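Local atomic coordinates of ABC transporter, substrate binding protein (Polyamine) (Agrobacterium tumefaciens, PDB entry 4EUO), a protein that binds gamma-aminobutyric acid (GABA) selectively as the periplasmic substrate-binding protein of an ABC transporter, probably delivering it for uptake. Residues S98-F103 with E287-A292. Sequence-based numbering, arbitrary orientation.
Sequences SFYYSF and ESQVNA. With ABU (gamma-amino-butanoic acid), chain E.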
loop_
_atom_site.group_PDB
_atom_site.type_symbol
_atom_site.label_atom_id
_atom_site.label_comp_id
_atom_site.label_asym_id
_atom_site.label_seq_id
_atom_site.Cartn_x
_atom_site.Cartn_y
_atom_site.Cartn_z
ATOM N N SER A 98 -1.881 8.340 -4.237
ATOM C CA SER A 98 -1.048 7.745 -5.267
ATOM C C SER A 98 -1.803 6.606 -5.964
ATOM O O SER A 98 -1.809 6.503 -7.195
ATOM C CB SER A 98 0.240 7.210 -4.638
ATOM O OG SER A 98 1.043 6.638 -5.665
ATOM N N PHE A 99 -2.412 5.713 -5.164
ATOM C CA PHE A 99 -3.214 4.614 -5.669
ATOM C C PHE A 99 -3.990 4.008 -4.522
ATOM O O PHE A 99 -3.604 4.205 -3.350
ATOM C CB PHE A 99 -2.400 3.521 -6.391
ATOM C CG PHE A 99 -1.356 2.824 -5.543
ATOM C CD1 PHE A 99 -1.660 1.650 -4.856
ATOM C CD2 PHE A 99 -0.073 3.323 -5.459
ATOM C CE1 PHE A 99 -0.687 0.994 -4.088
ATOM C CE2 PHE A 99 0.902 2.678 -4.696
ATOM C CZ PHE A 99 0.586 1.516 -4.018
ATOM N N TYR A 100 -5.051 3.263 -4.863
ATOM C CA TYR A 100 -5.938 2.648 -3.892
ATOM C C TYR A 100 -5.746 1.153 -3.999
ATOM O O TYR A 100 -5.682 0.606 -5.111
ATOM C CB TYR A 100 -7.359 3.122 -4.207
ATOM C CG TYR A 100 -8.455 2.651 -3.287
ATOM C CD1 TYR A 100 -8.773 3.356 -2.137
ATOM C CD2 TYR A 100 -9.268 1.573 -3.632
ATOM C CE1 TYR A 100 -9.859 2.999 -1.339
ATOM C CE2 TYR A 100 -10.345 1.188 -2.825
ATOM C CZ TYR A 100 -10.649 1.927 -1.702
ATOM O OH TYR A 100 -11.751 1.607 -0.939
ATOM N N TYR A 101 -5.617 0.461 -2.861
ATOM C CA TYR A 101 -5.288 -0.957 -2.908
ATOM C C TYR A 101 -6.011 -1.725 -1.837
ATOM O O TYR A 101 -6.617 -1.132 -0.944
ATOM C CB TYR A 101 -3.757 -1.144 -2.739
ATOM C CG TYR A 101 -3.197 -0.771 -1.385
ATOM C CD1 TYR A 101 -3.080 -1.718 -0.371
ATOM C CD2 TYR A 101 -2.754 0.526 -1.123
ATOM C CE1 TYR A 101 -2.549 -1.378 0.873
ATOM C CE2 TYR A 101 -2.232 0.879 0.119
ATOM C CZ TYR A 101 -2.119 -0.080 1.104
ATOM O OH TYR A 101 -1.572 0.221 2.325
ATOM N N SER A 102 -5.852 -3.059 -1.868
ATOM C CA SER A 102 -6.385 -3.909 -0.832
ATOM C C SER A 102 -5.346 -4.890 -0.342
ATOM O O SER A 102 -4.494 -5.323 -1.127
ATOM C CB SER A 102 -7.515 -4.781 -1.378
ATOM O OG SER A 102 -8.621 -3.964 -1.709
ATOM N N PHE A 103 -5.460 -5.273 0.923
ATOM C CA PHE A 103 -4.837 -6.481 1.415
ATOM C C PHE A 103 -5.834 -7.606 1.102
ATOM O O PHE A 103 -7.021 -7.492 1.438
ATOM C CB PHE A 103 -4.589 -6.448 2.913
ATOM C CG PHE A 103 -3.482 -5.505 3.264
ATOM C CD1 PHE A 103 -2.154 -5.877 3.092
ATOM C CD2 PHE A 103 -3.762 -4.247 3.756
ATOM C CE1 PHE A 103 -1.122 -4.977 3.403
ATOM C CE2 PHE A 103 -2.736 -3.359 4.056
ATOM C CZ PHE A 103 -1.417 -3.742 3.908
ATOM N N GLU A 287 -18.250 -6.640 -2.885
ATOM C CA GLU A 287 -19.230 -7.623 -2.354
ATOM C C GLU A 287 -19.030 -7.823 -0.854
ATOM O O GLU A 287 -19.977 -7.782 -0.055
ATOM C CB GLU A 287 -19.069 -8.972 -3.069
ATOM C CG GLU A 287 -20.188 -9.974 -2.833
ATOM C CD GLU A 287 -20.242 -11.034 -3.918
ATOM O OE1 GLU A 287 -20.837 -10.759 -4.987
ATOM O OE2 GLU A 287 -19.649 -12.120 -3.722
ATOM N N SER A 288 -17.769 -8.010 -0.458
ATOM C CA SER A 288 -17.426 -8.205 0.939
ATOM C C SER A 288 -16.084 -7.518 1.077
ATOM O O SER A 288 -15.044 -8.074 0.724
ATOM C CB SER A 288 -17.287 -9.689 1.242
ATOM O OG SER A 288 -16.884 -9.847 2.586
ATOM N N GLN A 289 -16.119 -6.286 1.557
ATOM C CA GLN A 289 -14.922 -5.449 1.653
ATOM C C GLN A 289 -14.943 -4.672 2.966
ATOM O O GLN A 289 -16.008 -4.257 3.455
ATOM C CB GLN A 289 -14.915 -4.477 0.466
ATOM C CG GLN A 289 -13.656 -3.602 0.353
ATOM C CD GLN A 289 -13.640 -2.866 -0.933
ATOM O OE1 GLN A 289 -14.448 -1.953 -1.152
ATOM N NE2 GLN A 289 -12.713 -3.191 -1.820
ATOM N N VAL A 290 -13.745 -4.431 3.507
ATOM C CA VAL A 290 -13.540 -3.681 4.760
ATOM C C VAL A 290 -12.649 -2.490 4.422
ATOM O O VAL A 290 -11.669 -2.650 3.695
ATOM C CB VAL A 290 -12.875 -4.627 5.787
ATOM C CG1 VAL A 290 -12.511 -3.885 7.073
ATOM C CG2 VAL A 290 -13.785 -5.816 6.106
ATOM N N ASN A 291 -12.941 -1.304 4.934
ATOM C CA ASN A 291 -12.130 -0.151 4.633
ATOM C C ASN A 291 -11.283 0.200 5.831
ATOM O O ASN A 291 -11.828 0.576 6.864
ATOM C CB ASN A 291 -13.045 1.018 4.234
ATOM C CG ASN A 291 -13.965 0.644 3.095
ATOM O OD1 ASN A 291 -15.195 0.668 3.229
ATOM N ND2 ASN A 291 -13.412 0.245 1.964
ATOM N N ALA A 292 -9.958 0.069 5.738
ATOM C CA ALA A 292 -9.121 0.481 6.846
ATOM C C ALA A 292 -9.207 1.984 7.011
ATOM O O ALA A 292 -9.381 2.734 6.035
ATOM C CB ALA A 292 -7.671 0.042 6.640
HETATM N N ABU E . 1.850 0.520 0.446
HETATM C CD ABU E . 1.394 -0.316 -0.671
HETATM C CB ABU E . 2.537 -0.719 -1.570
HETATM C CG ABU E . 2.015 -1.539 -2.700
HETATM C C ABU E . 3.061 -2.134 -3.618
HETATM O O ABU E . 2.690 -3.145 -4.399
HETATM O OXT ABU E . 4.324 -1.783 -3.584
HETATM O O HOH W 1 -13.624 0.258 -2.328
#
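Tyr100 reaches Gln289 through one water, which sits 2.7 Å from Tyr100 OH and donates to Gln289 OE1 over 2.6 Å. Tyr100 OH and Gln289 OE1 are themselves 4.5 Å apart, so the water supplies the polar link. Gln289 spans the gap because its chain is extended, with CG trans to the backbone N (chi1 -175°). Its other amide arm, NE2, stops 4.2 Å from Ser102 OG; both donate to Asn221 OD1, and NE2 also donates to Pro282 O, which helps fix the amide's rotation. Asn221 belongs to strand 215-229, which pairs antiparallel with strand 96-107 and parallel with strand 289-291; the two segments therefore meet through side chains, their axes 8.9 Å apart and their directions 116° apart. In this periplasmic binding protein of the type II fold, strands 96-107 and 215-229 are probably the hinge connections between the two lobes. Alternation along 98-103 turns Phe99 and Tyr101 to the other face, into the closely packed GABA pocket. Phe99 offers its ring edge to the ligand, CZ lying 3.6 Å from ABU CG, and stacks on Tyr262. Tyr101 instead turns one face to the ligand, with ABU CD lying over it toward the rim, 3.9 Å from Tyr101 CE2. The solvent side is looser: exposed Asn291 brings ND2 to 3.6 Å from Tyr100 OH, amide and ring planes 42° apart, and the same ND2 is hydrogen-bonded to Thr223 OG1.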